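Local coordinates for glyoxalase family protein (Listeria monocytogenes, PDB 2P7P) that probably catalyses the hydration of fosfomycin, using manganese as its metal cofactor, at residues Glu30-Gly35 / Glu44-Ile49. Residues are numbered along the deposited sequence; the frame is centred on the assembly and turned at random.
Sequences EIYSSG and EKFFLI
Y32 and F46 run alongside each other from neighbouring antiparallel strands. CD2 of Y32 rests near the border of one face of the F46 ring, 3.4 Å from F46 CD1, while the two planes are inclined at 32°. Flat aromatic rings suit this place because they can pack closely along a sheet face; a sulfate lies against F46, whose side chain is about 8 Å from the bound manganese. E44, inferred to be the catalytic proton acceptor, brings its carboxylate OE2 to the edge of the Y32 ring, near the ring plane.

On the other face, E30 slants across K45 and F47. With its CG anti to the backbone N (chi1 -179°), the extended chain places OE1 3.3 Å from K45 CE and OE2 3.6 Å from F47 CE2. A long acid and a long base suit each other here: E30 CD packs on K45 CD while OE1 forms a long salt bridge with K45 NZ.

A classic beta bulge, I31 and Y32 both facing F46, shifts the register by one, so E30 pairs with F47 on one face and Y32 with F46 on the other. I31 N gives F46 O a nearly straight bond of 3.0 Å, whereas that from Y32 N is weak. F46 N returns a bond to Y32 O. In the 3-10 segment just past the strand, S34 N donates to E44 O; serine suits this place because its hydroxyl adds a second link, S34 OG accepting from E44 N at 3.1 Å.

Strand 29-33 is outermost in this chain's mixed sheet, with 44-49 between it and 52-58, whose W53 meets F46 edge-to-face; helix 15-25 packs on the face bearing E30, K45 and F47, and L128 of the second subunit packs on I31 and Y32.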
loop_
_atom_site.group_PDB
_atom_site.type_symbol
_atom_site.label_atom_id
_atom_site.label_comp_id
_atom_site.label_asym_id
_atom_site.label_seq_id
_atom_site.Cartn_x
_atom_site.Cartn_y
_atom_site.Cartn_z
ATOM N N GLU A 30 -6.927 -3.738 -16.918
ATOM C CA GLU A 30 -6.201 -5.001 -16.934
ATOM C C GLU A 30 -5.165 -4.994 -18.057
ATOM O O GLU A 30 -5.491 -4.758 -19.220
ATOM C CB GLU A 30 -7.171 -6.176 -17.100
ATOM C CG GLU A 30 -6.496 -7.541 -17.094
ATOM C CD GLU A 30 -7.475 -8.686 -16.883
ATOM O OE1 GLU A 30 -7.146 -9.837 -17.246
ATOM O OE2 GLU A 30 -8.570 -8.439 -16.342
ATOM N N ILE A 31 -3.908 -5.236 -17.697
ATOM C CA ILE A 31 -2.835 -5.243 -18.675
ATOM C C ILE A 31 -2.114 -6.577 -18.694
ATOM O O ILE A 31 -1.159 -6.752 -19.451
ATOM C CB ILE A 31 -1.763 -4.172 -18.378
ATOM C CG1 ILE A 31 -2.370 -2.966 -17.652
ATOM C CG2 ILE A 31 -1.116 -3.737 -19.688
ATOM C CD1 ILE A 31 -3.232 -2.070 -18.514
ATOM N N TYR A 32 -2.557 -7.516 -17.866
ATOM C CA TYR A 32 -1.898 -8.817 -17.818
ATOM C C TYR A 32 -2.707 -9.893 -17.110
ATOM O O TYR A 32 -3.297 -9.659 -16.060
ATOM C CB TYR A 32 -0.537 -8.684 -17.127
ATOM C CG TYR A 32 0.192 -9.992 -17.005
ATOM C CD1 TYR A 32 0.893 -10.525 -18.085
ATOM C CD2 TYR A 32 0.142 -10.730 -15.820
ATOM C CE1 TYR A 32 1.526 -11.765 -17.989
ATOM C CE2 TYR A 32 0.769 -11.967 -15.714
ATOM C CZ TYR A 32 1.457 -12.479 -16.799
ATOM O OH TYR A 32 2.071 -13.705 -16.697
ATOM N N SER A 33 -2.719 -11.085 -17.692
ATOM C CA SER A 33 -3.446 -12.206 -17.117
ATOM C C SER A 33 -2.638 -13.472 -17.346
ATOM O O SER A 33 -2.319 -13.802 -18.482
ATOM C CB SER A 33 -4.822 -12.345 -17.772
ATOM O OG SER A 33 -5.588 -13.352 -17.131
ATOM N N SER A 34 -2.298 -14.171 -16.271
ATOM C CA SER A 34 -1.525 -15.392 -16.403
ATOM C C SER A 34 -2.194 -16.313 -17.416
ATOM O O SER A 34 -1.546 -17.184 -18.004
ATOM C CB SER A 34 -1.403 -16.089 -15.051
ATOM O OG SER A 34 -2.672 -16.293 -14.465
ATOM N N GLY A 35 -3.493 -16.106 -17.622
ATOM C CA GLY A 35 -4.232 -16.914 -18.576
ATOM C C GLY A 35 -3.795 -16.645 -20.006
ATOM O O GLY A 35 -4.031 -17.460 -20.901
ATOM N N GLU A 44 -2.852 -15.151 -11.568
ATOM C CA GLU A 44 -2.670 -13.736 -11.280
ATOM C C GLU A 44 -3.019 -12.810 -12.444
ATOM O O GLU A 44 -3.034 -13.219 -13.606
ATOM C CB GLU A 44 -1.222 -13.496 -10.865
ATOM C CG GLU A 44 -0.239 -14.314 -11.674
ATOM C CD GLU A 44 1.202 -13.924 -11.432
ATOM O OE1 GLU A 44 1.570 -13.666 -10.264
ATOM O OE2 GLU A 44 1.971 -13.890 -12.415
ATOM N N LYS A 45 -3.305 -11.555 -12.113
ATOM C CA LYS A 45 -3.625 -10.533 -13.104
ATOM C C LYS A 45 -3.046 -9.197 -12.639
ATOM O O LYS A 45 -3.062 -8.878 -11.450
ATOM C CB LYS A 45 -5.141 -10.406 -13.292
ATOM C CG LYS A 45 -5.763 -11.533 -14.083
ATOM C CD LYS A 45 -7.252 -11.318 -14.300
ATOM C CE LYS A 45 -7.819 -12.353 -15.272
ATOM N NZ LYS A 45 -9.303 -12.240 -15.459
ATOM N N PHE A 46 -2.527 -8.429 -13.589
ATOM C CA PHE A 46 -1.941 -7.132 -13.296
ATOM C C PHE A 46 -2.844 -6.032 -13.823
ATOM O O PHE A 46 -3.366 -6.115 -14.933
ATOM C CB PHE A 46 -0.554 -7.031 -13.936
ATOM C CG PHE A 46 0.415 -8.081 -13.453
ATOM C CD1 PHE A 46 1.630 -8.270 -14.096
ATOM C CD2 PHE A 46 0.109 -8.878 -12.345
ATOM C CE1 PHE A 46 2.530 -9.240 -13.643
ATOM C CE2 PHE A 46 1.003 -9.853 -11.883
ATOM C CZ PHE A 46 2.213 -10.034 -12.532
ATOM N N PHE A 47 -3.031 -4.997 -13.018
ATOM C CA PHE A 47 -3.876 -3.893 -13.422
ATOM C C PHE A 47 -3.161 -2.564 -13.275
ATOM O O PHE A 47 -2.155 -2.455 -12.579
ATOM C CB PHE A 47 -5.150 -3.859 -12.577
ATOM C CG PHE A 47 -5.889 -5.162 -12.533
ATOM C CD1 PHE A 47 -5.555 -6.135 -11.597
ATOM C CD2 PHE A 47 -6.936 -5.409 -13.411
ATOM C CE1 PHE A 47 -6.256 -7.343 -11.529
ATOM C CE2 PHE A 47 -7.647 -6.611 -13.357
ATOM C CZ PHE A 47 -7.307 -7.582 -12.411
ATOM N N LEU A 48 -3.684 -1.558 -13.963
ATOM C CA LEU A 48 -3.160 -0.213 -13.877
ATOM C C LEU A 48 -4.294 0.590 -13.256
ATOM O O LEU A 48 -5.359 0.735 -13.849
ATOM C CB LEU A 48 -2.845 0.351 -15.256
ATOM C CG LEU A 48 -1.397 0.385 -15.740
ATOM C CD1 LEU A 48 -1.352 1.219 -17.014
ATOM C CD2 LEU A 48 -0.477 0.995 -14.683
ATOM N N ILE A 49 -4.079 1.085 -12.046
ATOM C CA ILE A 49 -5.093 1.881 -11.376
ATOM C C ILE A 49 -4.468 3.232 -11.072
ATOM O O ILE A 49 -3.617 3.353 -10.190
ATOM C CB ILE A 49 -5.557 1.196 -10.079
ATOM C CG1 ILE A 49 -6.256 -0.120 -10.427
ATOM C CG2 ILE A 49 -6.472 2.118 -9.296
ATOM C CD1 ILE A 49 -6.657 -0.946 -9.236
#